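Local coordinates for protein HPV18 E7 (Human papillomavirus type 18, PDB 6IWD) that probably drives quiescent host cells from G1 into S phase, so that the virus can use the cellular machinery to replicate its genome, at residues M14-E19 with S45-W50. Numbering follows the deposited sequence.
Sequences MCCKCE and SFVCPW. With ZN (zinc ion), chain F.
Ser45 CB meets Cys16 CB at 3.6 Å, at the end of this contact far from the metal; the motif as a whole is the Cys4 zinc site of the E7 C-terminal domain, where the CxxC loop 14-19 meets the strand-to-helix connection 45-50. Ser45 and Phe46 also pair with a strand of the second subunit, which carries the sheet across the dimer interface. At Phe46 the backbone does the work: its O accepts the N-H of Cys16 N at 3.0 Å, with the CA-H of Cys15 approaching the same oxygen, while a water links Phe46 N to Met14 O. The Phe46 side chain turns from the loop and packs on Ile22 and Leu24 of strand 21-28. Val47 CG2 packs on Cys16 SG at 3.7 Å. Cys48, the N-cap of helix 49-52, has chi1 73°, which folds its SG back over its own backbone to meet the zinc ion at 2.2 Å. Cys18 SG and, from within that helix, Cys51 SG bind the same metal. The fourth ligand, Cys15 SG, sits 2.5 Å from zinc and also takes two backbone N-H groups, probably easing its negative charge: Lys17 N within the loop and, almost straight at 172°, Cys48 N at 3.2 Å.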
loop_
_atom_site.group_PDB
_atom_site.type_symbol
_atom_site.label_atom_id
_atom_site.label_comp_id
_atom_site.label_asym_id
_atom_site.label_seq_id
_atom_site.Cartn_x
_atom_site.Cartn_y
_atom_site.Cartn_z
ATOM N N MET B 14 16.840 7.028 2.117
ATOM C CA MET B 14 17.502 8.238 2.575
ATOM C C MET B 14 16.559 9.023 3.482
ATOM O O MET B 14 15.360 9.121 3.204
ATOM C CB MET B 14 17.931 9.098 1.380
ATOM C CG MET B 14 18.846 10.273 1.718
ATOM S SD MET B 14 19.087 11.450 0.344
ATOM C CE MET B 14 17.395 12.021 0.115
ATOM N N CYS B 15 17.096 9.565 4.573
ATOM C CA CYS B 15 16.312 10.482 5.389
ATOM C C CYS B 15 15.883 11.682 4.553
ATOM O O CYS B 15 16.672 12.244 3.790
ATOM C CB CYS B 15 17.112 10.950 6.602
ATOM S SG CYS B 15 16.242 12.214 7.565
ATOM N N CYS B 16 14.619 12.072 4.694
ATOM C CA CYS B 16 14.119 13.191 3.910
ATOM C C CYS B 16 14.554 14.541 4.461
ATOM O O CYS B 16 14.181 15.570 3.889
ATOM C CB CYS B 16 12.594 13.134 3.807
ATOM S SG CYS B 16 11.709 13.186 5.378
ATOM N N LYS B 17 15.337 14.564 5.539
ATOM C CA LYS B 17 15.799 15.817 6.120
ATOM C C LYS B 17 17.302 16.029 6.035
ATOM O O LYS B 17 17.740 17.181 6.022
ATOM C CB LYS B 17 15.381 15.914 7.594
ATOM C CG LYS B 17 13.879 15.931 7.811
ATOM C CD LYS B 17 13.230 17.070 7.037
ATOM C CE LYS B 17 11.908 16.627 6.440
ATOM N NZ LYS B 17 11.685 17.171 5.062
ATOM N N CYS B 18 18.108 14.964 5.962
ATOM C CA CYS B 18 19.541 15.133 6.177
ATOM C C CYS B 18 20.441 14.242 5.329
ATOM O O CYS B 18 21.649 14.194 5.598
ATOM C CB CYS B 18 19.882 14.884 7.643
ATOM S SG CYS B 18 20.099 13.135 8.013
ATOM N N GLU B 19 19.914 13.518 4.343
ATOM C CA GLU B 19 20.709 12.732 3.400
ATOM C C GLU B 19 21.335 11.482 4.022
ATOM O O GLU B 19 21.967 10.700 3.297
ATOM C CB GLU B 19 21.823 13.571 2.752
ATOM C CG GLU B 19 22.018 13.402 1.254
ATOM C CD GLU B 19 22.856 14.530 0.659
ATOM O OE1 GLU B 19 23.829 14.248 -0.075
ATOM O OE2 GLU B 19 22.544 15.705 0.936
ATOM N N SER B 45 8.278 8.980 2.983
ATOM C CA SER B 45 9.684 9.177 3.298
ATOM C C SER B 45 9.892 8.961 4.787
ATOM O O SER B 45 9.004 9.245 5.591
ATOM C CB SER B 45 10.169 10.598 2.930
ATOM O OG SER B 45 10.112 10.837 1.533
ATOM N N PHE B 46 11.074 8.481 5.155
ATOM C CA PHE B 46 11.421 8.280 6.553
ATOM C C PHE B 46 12.364 9.367 7.055
ATOM O O PHE B 46 13.158 9.931 6.297
ATOM C CB PHE B 46 12.049 6.903 6.764
ATOM C CG PHE B 46 11.045 5.803 6.775
ATOM C CD1 PHE B 46 10.516 5.325 5.584
ATOM C CD2 PHE B 46 10.586 5.278 7.979
ATOM C CE1 PHE B 46 9.556 4.321 5.590
ATOM C CE2 PHE B 46 9.641 4.270 7.995
ATOM C CZ PHE B 46 9.122 3.785 6.799
ATOM N N VAL B 47 12.239 9.671 8.344
ATOM C CA VAL B 47 13.082 10.634 9.041
ATOM C C VAL B 47 14.013 9.854 9.960
ATOM O O VAL B 47 13.554 9.012 10.742
ATOM C CB VAL B 47 12.237 11.640 9.843
ATOM C CG1 VAL B 47 13.125 12.680 10.487
ATOM C CG2 VAL B 47 11.183 12.296 8.948
ATOM N N CYS B 48 15.316 10.128 9.865
ATOM C CA CYS B 48 16.281 9.407 10.681
ATOM C C CYS B 48 16.078 9.760 12.153
ATOM O O CYS B 48 15.387 10.727 12.476
ATOM C CB CYS B 48 17.714 9.708 10.220
ATOM S SG CYS B 48 18.394 11.351 10.602
ATOM N N PRO B 49 16.619 8.952 13.073
ATOM C CA PRO B 49 16.375 9.235 14.497
ATOM C C PRO B 49 16.883 10.594 14.934
ATOM O O PRO B 49 16.217 11.274 15.723
ATOM C CB PRO B 49 17.110 8.093 15.207
ATOM C CG PRO B 49 17.082 6.978 14.219
ATOM C CD PRO B 49 17.270 7.644 12.883
ATOM N N TRP B 50 18.039 11.024 14.423
ATOM C CA TRP B 50 18.580 12.314 14.839
ATOM C C TRP B 50 17.654 13.455 14.439
ATOM O O TRP B 50 17.277 14.286 15.274
ATOM C CB TRP B 50 19.979 12.530 14.259
ATOM C CG TRP B 50 20.611 13.744 14.866
ATOM C CD1 TRP B 50 21.432 13.773 15.956
ATOM C CD2 TRP B 50 20.431 15.107 14.462
ATOM N NE1 TRP B 50 21.786 15.065 16.244
ATOM C CE2 TRP B 50 21.184 15.904 15.344
ATOM C CE3 TRP B 50 19.714 15.730 13.437
ATOM C CZ2 TRP B 50 21.246 17.282 15.235
ATOM C CZ3 TRP B 50 19.771 17.096 13.331
ATOM C CH2 TRP B 50 20.534 17.862 14.224
HETATM ZN ZN ZN F . 18.144 12.890 9.113
HETATM O O HOH W 1 12.890 7.742 3.188
#